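Local coordinates for putative uncharacterized protein (Rhodobacter sphaeroides 2.4.1, PDB 3FAC), which is of unknown function but belongs to the Gfa family, probably binds zinc and may act as a carbon-sulfur lyase, at residues 52-57 and 69-74; 10-15 and 46-51; 62-67 and 80-85. All blocks are in the same frame, centred on the assembly; numbering follows the deposited sequence.

Contact 1: 52-57 and 69-74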
loop_
_atom_site.group_PDB
_atom_site.type_symbol
_atom_site.label_atom_id
_atom_site.label_comp_id
_atom_site.label_asym_id
_atom_site.label_seq_id
_atom_site.Cartn_x
_atom_site.Cartn_y
_atom_site.Cartn_z
ATOM N N ALA A 52 1.016 -14.135 -3.911
ATOM C CA ALA A 52 -0.223 -14.099 -3.139
ATOM C C ALA A 52 -0.133 -15.001 -1.908
ATOM O O ALA A 52 -0.713 -14.702 -0.869
ATOM C CB ALA A 52 -1.395 -14.523 -4.015
ATOM N N GLU A 53 0.608 -16.098 -2.026
ATOM C CA GLU A 53 0.762 -17.039 -0.923
ATOM C C GLU A 53 1.781 -16.582 0.117
ATOM O O GLU A 53 1.850 -17.143 1.211
ATOM C CB GLU A 53 1.192 -18.409 -1.451
ATOM C CG GLU A 53 2.652 -18.469 -1.883
ATOM C CD GLU A 53 2.865 -18.077 -3.334
ATOM O OE1 GLU A 53 2.102 -17.230 -3.854
ATOM O OE2 GLU A 53 3.813 -18.611 -3.950
ATOM N N ASN A 54 2.570 -15.568 -0.223
ATOM C CA ASN A 54 3.601 -15.065 0.680
ATOM C C ASN A 54 3.186 -13.788 1.403
ATOM O O ASN A 54 3.984 -13.186 2.120
ATOM C CB ASN A 54 4.895 -14.834 -0.104
ATOM C CG ASN A 54 6.117 -14.778 0.787
ATOM O OD1 ASN A 54 6.555 -13.705 1.201
ATOM N ND2 ASN A 54 6.672 -15.945 1.096
ATOM N N LEU A 55 1.935 -13.378 1.215
ATOM C CA LEU A 55 1.429 -12.177 1.866
ATOM C C LEU A 55 0.673 -12.485 3.148
ATOM O O LEU A 55 -0.005 -13.503 3.253
ATOM C CB LEU A 55 0.512 -11.401 0.921
ATOM C CG LEU A 55 1.181 -10.463 -0.087
ATOM C CD1 LEU A 55 0.106 -9.838 -0.972
ATOM C CD2 LEU A 55 1.972 -9.376 0.650
ATOM N N THR A 56 0.795 -11.596 4.129
ATOM C CA THR A 56 0.105 -11.767 5.397
ATOM C C THR A 56 -1.012 -10.745 5.538
ATOM O O THR A 56 -0.855 -9.572 5.190
ATOM C CB THR A 56 1.061 -11.623 6.588
ATOM O OG1 THR A 56 2.051 -12.659 6.529
ATOM C CG2 THR A 56 0.288 -11.740 7.900
ATOM N N LEU A 57 -2.145 -11.202 6.048
ATOM C CA LEU A 57 -3.304 -10.346 6.237
ATOM C C LEU A 57 -3.419 -9.921 7.690
ATOM O O LEU A 57 -3.312 -10.743 8.601
ATOM C CB LEU A 57 -4.571 -11.094 5.819
ATOM C CG LEU A 57 -5.910 -10.464 6.196
ATOM C CD1 LEU A 57 -6.074 -9.114 5.497
ATOM C CD2 LEU A 57 -7.023 -11.412 5.805
ATOM N N PHE A 69 1.047 -7.570 4.000
ATOM C CA PHE A 69 2.486 -7.348 4.048
ATOM C C PHE A 69 3.207 -8.657 3.760
ATOM O O PHE A 69 2.728 -9.733 4.117
ATOM C CB PHE A 69 2.903 -6.769 5.409
ATOM C CG PHE A 69 2.850 -7.753 6.546
ATOM C CD1 PHE A 69 3.874 -8.679 6.737
ATOM C CD2 PHE A 69 1.789 -7.737 7.445
ATOM C CE1 PHE A 69 3.846 -9.570 7.804
ATOM C CE2 PHE A 69 1.750 -8.627 8.518
ATOM C CZ PHE A 69 2.782 -9.545 8.697
ATOM N N CYS A 70 4.346 -8.558 3.086
ATOM C CA CYS A 70 5.146 -9.724 2.731
ATOM C C CYS A 70 5.692 -10.424 3.978
ATOM O O CYS A 70 6.351 -9.801 4.800
ATOM C CB CYS A 70 6.295 -9.284 1.826
ATOM S SG CYS A 70 7.376 -10.622 1.307
ATOM N N ARG A 71 5.426 -11.721 4.110
ATOM C CA ARG A 71 5.880 -12.481 5.280
ATOM C C ARG A 71 7.397 -12.635 5.366
ATOM O O ARG A 71 7.936 -12.917 6.436
ATOM C CB ARG A 71 5.233 -13.875 5.292
ATOM C CG ARG A 71 5.708 -14.783 4.167
ATOM C CD ARG A 71 4.793 -15.987 3.960
ATOM N NE ARG A 71 4.806 -16.910 5.090
ATOM C CZ ARG A 71 5.839 -17.679 5.430
ATOM N NH1 ARG A 71 6.964 -17.647 4.723
ATOM N NH2 ARG A 71 5.749 -18.484 6.482
ATOM N N THR A 72 8.086 -12.441 4.246
ATOM C CA THR A 72 9.535 -12.595 4.216
ATOM C C THR A 72 10.301 -11.321 4.554
ATOM O O THR A 72 11.098 -11.308 5.494
ATOM C CB THR A 72 10.008 -13.111 2.838
ATOM O OG1 THR A 72 9.311 -14.318 2.521
ATOM C CG2 THR A 72 11.497 -13.407 2.855
ATOM N N CYS A 73 10.068 -10.257 3.789
ATOM C CA CYS A 73 10.765 -9.001 4.026
ATOM C C CYS A 73 9.975 -8.047 4.927
ATOM O O CYS A 73 10.479 -6.998 5.340
ATOM C CB CYS A 73 11.108 -8.333 2.688
ATOM S SG CYS A 73 9.730 -8.162 1.530
ATOM N N GLY A 74 8.737 -8.416 5.232
ATOM C CA GLY A 74 7.910 -7.591 6.097
ATOM C C GLY A 74 7.442 -6.284 5.488
ATOM O O GLY A 74 6.857 -5.455 6.182
#

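Contact 2: 10-15 and 46-51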
loop_
_atom_site.group_PDB
_atom_site.type_symbol
_atom_site.label_atom_id
_atom_site.label_comp_id
_atom_site.label_asym_id
_atom_site.label_seq_id
_atom_site.Cartn_x
_atom_site.Cartn_y
_atom_site.Cartn_z
ATOM N N VAL A 10 6.679 -10.720 -3.692
ATOM C CA VAL A 10 5.378 -10.199 -4.088
ATOM C C VAL A 10 5.445 -9.150 -5.200
ATOM O O VAL A 10 6.283 -8.248 -5.172
ATOM C CB VAL A 10 4.658 -9.563 -2.878
ATOM C CG1 VAL A 10 3.196 -9.357 -3.195
ATOM C CG2 VAL A 10 4.828 -10.434 -1.645
ATOM N N GLU A 11 4.560 -9.281 -6.184
ATOM C CA GLU A 11 4.493 -8.315 -7.273
ATOM C C GLU A 11 3.051 -7.979 -7.611
ATOM O O GLU A 11 2.242 -8.866 -7.876
ATOM C CB GLU A 11 5.179 -8.825 -8.543
ATOM C CG GLU A 11 5.113 -7.789 -9.668
ATOM C CD GLU A 11 5.848 -8.202 -10.928
ATOM O OE1 GLU A 11 7.032 -8.589 -10.828
ATOM O OE2 GLU A 11 5.246 -8.118 -12.022
ATOM N N ILE A 12 2.732 -6.693 -7.601
ATOM C CA ILE A 12 1.387 -6.263 -7.930
ATOM C C ILE A 12 1.393 -5.492 -9.246
ATOM O O ILE A 12 2.452 -5.146 -9.777
ATOM C CB ILE A 12 0.793 -5.367 -6.822
ATOM C CG1 ILE A 12 1.674 -4.138 -6.609
ATOM C CG2 ILE A 12 0.667 -6.155 -5.529
ATOM C CD1 ILE A 12 1.077 -3.118 -5.659
ATOM N N GLU A 13 0.198 -5.246 -9.769
ATOM C CA GLU A 13 0.007 -4.508 -11.013
ATOM C C GLU A 13 -1.118 -3.540 -10.673
ATOM O O GLU A 13 -2.283 -3.933 -10.630
ATOM C CB GLU A 13 -0.431 -5.471 -12.120
ATOM C CG GLU A 13 0.059 -5.116 -13.514
ATOM C CD GLU A 13 -0.685 -3.954 -14.134
ATOM O OE1 GLU A 13 -0.700 -2.859 -13.531
ATOM O OE2 GLU A 13 -1.253 -4.139 -15.234
ATOM N N VAL A 14 -0.779 -2.279 -10.419
ATOM C CA VAL A 14 -1.801 -1.308 -10.036
ATOM C C VAL A 14 -1.830 0.010 -10.806
ATOM O O VAL A 14 -0.799 0.525 -11.233
ATOM C CB VAL A 14 -1.696 -0.986 -8.521
ATOM C CG1 VAL A 14 -0.343 -0.379 -8.209
ATOM C CG2 VAL A 14 -2.809 -0.049 -8.103
ATOM N N GLU A 15 -3.037 0.540 -10.978
ATOM C CA GLU A 15 -3.254 1.810 -11.660
ATOM C C GLU A 15 -3.735 2.789 -10.599
ATOM O O GLU A 15 -4.780 2.574 -9.983
ATOM C CB GLU A 15 -4.327 1.669 -12.741
ATOM C CG GLU A 15 -3.986 0.694 -13.859
ATOM C CD GLU A 15 -2.746 1.099 -14.633
ATOM O OE1 GLU A 15 -2.672 2.273 -15.057
ATOM O OE2 GLU A 15 -1.850 0.244 -14.824
ATOM N N LEU A 46 -6.224 -2.885 -9.133
ATOM C CA LEU A 46 -5.105 -3.569 -8.491
ATOM C C LEU A 46 -5.171 -5.083 -8.686
ATOM O O LEU A 46 -6.193 -5.716 -8.430
ATOM C CB LEU A 46 -5.061 -3.218 -6.995
ATOM C CG LEU A 46 -3.849 -3.662 -6.162
ATOM C CD1 LEU A 46 -3.740 -2.782 -4.928
ATOM C CD2 LEU A 46 -3.973 -5.129 -5.771
ATOM N N ARG A 47 -4.059 -5.655 -9.133
ATOM C CA ARG A 47 -3.973 -7.083 -9.388
ATOM C C ARG A 47 -2.666 -7.668 -8.842
ATOM O O ARG A 47 -1.580 -7.195 -9.170
ATOM C CB ARG A 47 -4.069 -7.331 -10.897
ATOM C CG ARG A 47 -4.251 -8.788 -11.280
ATOM C CD ARG A 47 -4.403 -8.987 -12.791
ATOM N NE ARG A 47 -3.125 -9.034 -13.503
ATOM C CZ ARG A 47 -2.518 -7.984 -14.050
ATOM N NH1 ARG A 47 -3.067 -6.777 -13.973
ATOM N NH2 ARG A 47 -1.364 -8.144 -14.687
ATOM N N VAL A 48 -2.780 -8.693 -8.002
ATOM C CA VAL A 48 -1.614 -9.355 -7.424
ATOM C C VAL A 48 -1.008 -10.292 -8.468
ATOM O O VAL A 48 -1.568 -11.342 -8.778
ATOM C CB VAL A 48 -2.007 -10.163 -6.168
ATOM C CG1 VAL A 48 -0.814 -10.962 -5.657
ATOM C CG2 VAL A 48 -2.508 -9.218 -5.089
ATOM N N VAL A 49 0.142 -9.900 -9.007
ATOM C CA VAL A 49 0.826 -10.673 -10.040
ATOM C C VAL A 49 1.421 -11.982 -9.526
ATOM O O VAL A 49 1.206 -13.044 -10.118
ATOM C CB VAL A 49 1.937 -9.826 -10.695
ATOM C CG1 VAL A 49 2.596 -10.602 -11.819
ATOM C CG2 VAL A 49 1.343 -8.533 -11.228
ATOM N N ARG A 50 2.175 -11.907 -8.434
ATOM C CA ARG A 50 2.783 -13.093 -7.850
ATOM C C ARG A 50 3.048 -12.893 -6.361
ATOM O O ARG A 50 3.163 -11.763 -5.883
ATOM C CB ARG A 50 4.102 -13.430 -8.556
ATOM C CG ARG A 50 5.231 -12.450 -8.280
ATOM C CD ARG A 50 6.603 -13.099 -8.468
ATOM N NE ARG A 50 7.683 -12.174 -8.134
ATOM C CZ ARG A 50 7.980 -11.092 -8.846
ATOM N NH1 ARG A 50 7.286 -10.808 -9.935
ATOM N NH2 ARG A 50 8.958 -10.288 -8.459
ATOM N N GLY A 51 3.144 -14.001 -5.633
ATOM C CA GLY A 51 3.414 -13.933 -4.211
ATOM C C GLY A 51 2.182 -13.865 -3.336
ATOM O O GLY A 51 2.281 -13.568 -2.149
#

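Contact 3: 62-67 and 80-85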
loop_
_atom_site.group_PDB
_atom_site.type_symbol
_atom_site.label_atom_id
_atom_site.label_comp_id
_atom_site.label_asym_id
_atom_site.label_seq_id
_atom_site.Cartn_x
_atom_site.Cartn_y
_atom_site.Cartn_z
ATOM N N THR A 62 -12.323 -2.444 13.803
ATOM C CA THR A 62 -13.560 -2.786 13.112
ATOM C C THR A 62 -13.325 -3.960 12.169
ATOM O O THR A 62 -14.274 -4.536 11.640
ATOM C CB THR A 62 -14.082 -1.603 12.278
ATOM O OG1 THR A 62 -13.111 -1.258 11.283
ATOM C CG2 THR A 62 -14.341 -0.394 13.166
ATOM N N ARG A 63 -12.059 -4.315 11.970
ATOM C CA ARG A 63 -11.695 -5.413 11.079
ATOM C C ARG A 63 -12.246 -5.137 9.686
ATOM O O ARG A 63 -12.481 -6.056 8.898
ATOM C CB ARG A 63 -12.243 -6.745 11.604
ATOM C CG ARG A 63 -11.638 -7.185 12.926
ATOM C CD ARG A 63 -12.255 -8.483 13.420
ATOM N NE ARG A 63 -11.794 -9.664 12.691
ATOM C CZ ARG A 63 -10.589 -10.215 12.825
ATOM N NH1 ARG A 63 -9.704 -9.689 13.664
ATOM N NH2 ARG A 63 -10.276 -11.305 12.134
ATOM N N THR A 64 -12.451 -3.855 9.399
ATOM C CA THR A 64 -12.964 -3.418 8.107
ATOM C C THR A 64 -11.796 -3.334 7.134
ATOM O O THR A 64 -11.795 -3.977 6.081
ATOM C CB THR A 64 -13.615 -2.019 8.207
ATOM O OG1 THR A 64 -14.643 -2.036 9.207
ATOM C CG2 THR A 64 -14.218 -1.616 6.866
ATOM N N ALA A 65 -10.802 -2.534 7.502
ATOM C CA ALA A 65 -9.619 -2.351 6.679
ATOM C C ALA A 65 -8.824 -3.648 6.596
ATOM O O ALA A 65 -8.717 -4.393 7.573
ATOM C CB ALA A 65 -8.751 -1.239 7.259
ATOM N N LYS A 66 -8.275 -3.918 5.418
ATOM C CA LYS A 66 -7.478 -5.117 5.205
ATOM C C LYS A 66 -6.055 -4.682 4.880
ATOM O O LYS A 66 -5.821 -3.984 3.895
ATOM C CB LYS A 66 -8.044 -5.943 4.050
ATOM C CG LYS A 66 -9.561 -5.931 3.962
ATOM C CD LYS A 66 -10.106 -7.289 3.558
ATOM C CE LYS A 66 -10.156 -8.224 4.754
ATOM N NZ LYS A 66 -11.091 -7.701 5.789
ATOM N N HIS A 67 -5.108 -5.097 5.714
ATOM C CA HIS A 67 -3.714 -4.731 5.522
ATOM C C HIS A 67 -2.888 -5.956 5.138
ATOM O O HIS A 67 -2.965 -6.986 5.798
ATOM C CB HIS A 67 -3.173 -4.118 6.816
ATOM C CG HIS A 67 -4.071 -3.079 7.412
ATOM N ND1 HIS A 67 -4.406 -1.916 6.754
ATOM C CD2 HIS A 67 -4.703 -3.027 8.609
ATOM C CE1 HIS A 67 -5.204 -1.191 7.519
ATOM N NE2 HIS A 67 -5.399 -1.843 8.652
ATOM N N GLN A 80 -6.805 -2.500 1.977
ATOM C CA GLN A 80 -8.142 -2.075 1.595
ATOM C C GLN A 80 -8.646 -1.096 2.647
ATOM O O GLN A 80 -9.089 -1.503 3.721
ATOM C CB GLN A 80 -9.083 -3.279 1.507
ATOM C CG GLN A 80 -10.508 -2.920 1.116
ATOM C CD GLN A 80 -11.418 -4.132 1.050
ATOM O OE1 GLN A 80 -11.189 -5.052 0.262
ATOM N NE2 GLN A 80 -12.456 -4.139 1.882
ATOM N N ARG A 81 -8.564 0.193 2.328
ATOM C CA ARG A 81 -8.998 1.256 3.225
ATOM C C ARG A 81 -10.255 0.907 4.013
ATOM O O ARG A 81 -11.094 0.116 3.567
ATOM C CB ARG A 81 -9.253 2.543 2.440
ATOM C CG ARG A 81 -8.023 3.144 1.792
ATOM C CD ARG A 81 -8.341 4.512 1.202
ATOM N NE ARG A 81 -7.168 5.144 0.606
ATOM C CZ ARG A 81 -6.057 5.449 1.273
ATOM N NH1 ARG A 81 -5.959 5.179 2.570
ATOM N NH2 ARG A 81 -5.043 6.028 0.642
ATOM N N ARG A 82 -10.384 1.503 5.194
ATOM C CA ARG A 82 -11.536 1.258 6.054
ATOM C C ARG A 82 -12.594 2.341 5.877
ATOM O O ARG A 82 -13.742 2.175 6.291
ATOM C CB ARG A 82 -11.103 1.180 7.519
ATOM C CG ARG A 82 -12.243 1.338 8.513
ATOM C CD ARG A 82 -11.840 1.112 9.961
ATOM N NE ARG A 82 -12.857 1.592 10.893
ATOM C CZ ARG A 82 -12.987 2.857 11.268
ATOM N NH1 ARG A 82 -12.162 3.780 10.791
ATOM N NH2 ARG A 82 -13.942 3.203 12.119
ATOM N N SER A 83 -12.201 3.452 5.261
ATOM C CA SER A 83 -13.146 4.503 4.899
ATOM C C SER A 83 -13.854 4.179 3.587
ATOM O O SER A 83 -15.039 4.467 3.423
ATOM C CB SER A 83 -12.431 5.851 4.793
ATOM O OG SER A 83 -11.655 5.926 3.611
ATOM N N ASN A 84 -13.118 3.581 2.656
ATOM C CA ASN A 84 -13.675 3.212 1.360
ATOM C C ASN A 84 -13.322 1.781 0.969
ATOM O O ASN A 84 -12.213 1.508 0.511
ATOM C CB ASN A 84 -13.203 4.185 0.278
ATOM C CG ASN A 84 -14.138 4.228 -0.915
ATOM O OD1 ASN A 84 -14.778 3.231 -1.254
ATOM N ND2 ASN A 84 -14.225 5.386 -1.558
ATOM N N PRO A 85 -14.274 0.871 1.151
ATOM C CA PRO A 85 -14.082 -0.534 0.769
ATOM C C PRO A 85 -13.861 -0.774 -0.729
ATOM O O PRO A 85 -13.614 -1.905 -1.154
ATOM C CB PRO A 85 -15.358 -1.201 1.278
ATOM C CG PRO A 85 -15.668 -0.404 2.509
ATOM C CD PRO A 85 -15.448 1.013 2.031
#

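Contact 1: 52-57 and 69-74
Thr56 and Phe69 form the last hydrogen-bonded pair at the open end of the antiparallel hairpin 55-58/66-70, with Thr56 N giving to Phe69 O at 2.7 Å and Phe69 N giving to Thr56 O at 3.0 Å. Their side chains run side by side in the same direction. With chi1 at 73°, Phe69 holds CG between its own backbone N and carbonyl carbon, and the ring comes up beside the partner strand. Thr56 CB lies over one face in a CH-pi contact, 3.6 Å from the centroid of the Phe69 ring, while Thr56 CG2 closes on CZ at the rim. On the other side of the sheet, Leu55 lays CD2 against the backbone between Phe69 and Cys70.

Past the strand ends Asn54 takes over. Its backbone O receives Arg71 N at 2.9 Å in an almost straight bond (175°). Its CG stands anti to the backbone N (chi1 -160°), which carries the amide across the aliphatic part of Arg71 at about a right angle. There OD1 of Asn54 accepts from Thr72 OG1 at 3.1 Å on an in-plane lone pair.

Asn54 thus joins the start of strand 55-58 to the 71-73 turn by one backbone and one side-chain bond. Cys70 and Cys73 lie beside Cys5 and Cys7, a grouping consistent with the structural zinc site of Gfa relatives, although here Cys73 is disulfide-bonded to Cys7.

Contact 2: 10-15 and 46-51
Glu11, Glu13, Arg47 and Arg50 meet in an antiparallel strand pairing, in which strand 46-50 lies along strand 11-14 at the border of a three-stranded sheet. Strand 11-14 is the middle one and also bonds to strand 2-4 through Ile12 and Gly3. The strand axes approach to 4.3 Å and diverge by 28° from strictly antiparallel. Glu13 and Arg47 form one hydrogen-bonded pair, with Glu13 N on Arg47 O at 2.7 Å and Arg47 N on Glu13 O at 2.9 Å. Glu11 and Arg50 form the other, Glu11 N reaching Arg50 O at 2.9 Å.

Between these pairs the register slips by one residue. Val49 and Arg50 both face Glu11, a classic beta bulge: Glu11 O accepts Arg50 N at 3.1 Å and, weakly and much less straight, Val49 N. The extra residue puts the isopropyl group of Val49 beside Glu11, its CG1 touching OE2 of the carboxylate.

Charges pair on the side of the sheet that carries Glu11, Glu13, Arg47 and Arg50. Arg50, with CG folded between its backbone N and carbonyl carbon (chi1 70°), sets its guanidinium over Glu11, whose CB lies against one face, and NH1 forms a salt bridge to OE1; the modelled 2.4 Å from Arg50 NH1 to Glu11 OE1 is doubtfully short. Arg50 NH2 also holds Gly8 O. The second salt bridge is weak, Glu13 OE2 standing 3.4 Å from Arg47 NH1 in the guanidinium plane, with the carboxylate turned 87° against it.

On the other side of the sheet Ile12, Val14, Leu46 and Val48 are apolar. Val14 CG2 meets Leu46 CB at 4.0 Å, and Ile12 and Leu46 both pack on Val90 of strand 87-91.

Contact 3: 62-67 and 80-85
Gln80 and Lys66 form an antiparallel hydrogen-bonded pair where the beta hairpin of strands 66-70 and 76-80 opens, and their side chains leave the sheet side by side, pointing the same way. Lys66 N gives to Gln80 O at 3.1 Å; the return bond, from Gln80 N to Lys66 O, is modelled too, although the position of that oxygen is less certain. Gln80 is fully extended as far as its amide, with CG anti to the backbone N (chi1 180°), whereas Lys66 bends repeatedly beyond CG and leads its ammonium end away. They meet through carbon near the backbone, Lys66 CG resting 3.6 Å from Gln80 CB, and the same CG also reaches the amide carbon. Cutting Gln80 back to an alanine removes CG and the amide, and would probably leave the outer flank of Lys66 CG without its cover and the lysine chain freer to turn.

Beyond this pair the chains continue without regular strand structure, and the packing passes to Ala65 and Arg82. Ala65 CB sits against Arg82 CB at 3.4 Å, and the CA of Ala65 makes a CH...O contact with Gln80 O. From there Arg82 runs outward in an extended chain and crosses Thr64 and Thr62 in turn, each at about a right angle. Thr64 CB presses on its CG at 3.6 Å. Farther out, Thr62 CG2 lies beside NE, and Thr62 OG1 comes in at the guanidinium edge, in plane, to accept a weak, bent bond (123°) from Arg82 NE at 2.9 Å. That hydroxyl is shared, for Thr62 OG1 is also hydrogen-bonded to Thr64 OG1 at 2.7 Å.

How the contacts relate
Contacts 1 and 3 both use strand 66-70, one at each end. Contact 1 pairs it with strand 55-58 and contact 3 with the end of strand 76-80, so both belong to the same five-stranded sheet; their centres lie 18 Å apart, yet Leu57 CD1 comes within 3.8 Å of His67 O. Contact 2 belongs to the other, three-stranded sheet. Strand 46-50 leads directly into contact 1, and the two meet where Leu55 CD2 lies 3.8 Å from Val10 CG2. Contacts 2 and 3 stay about 8 Å apart at their nearest atoms. Contact 1 carries Cys70 and Cys73, which with Cys5 and Cys7 probably correspond to the structural zinc site of Gfa relatives; Val10 of contact 2 packs on Cys5.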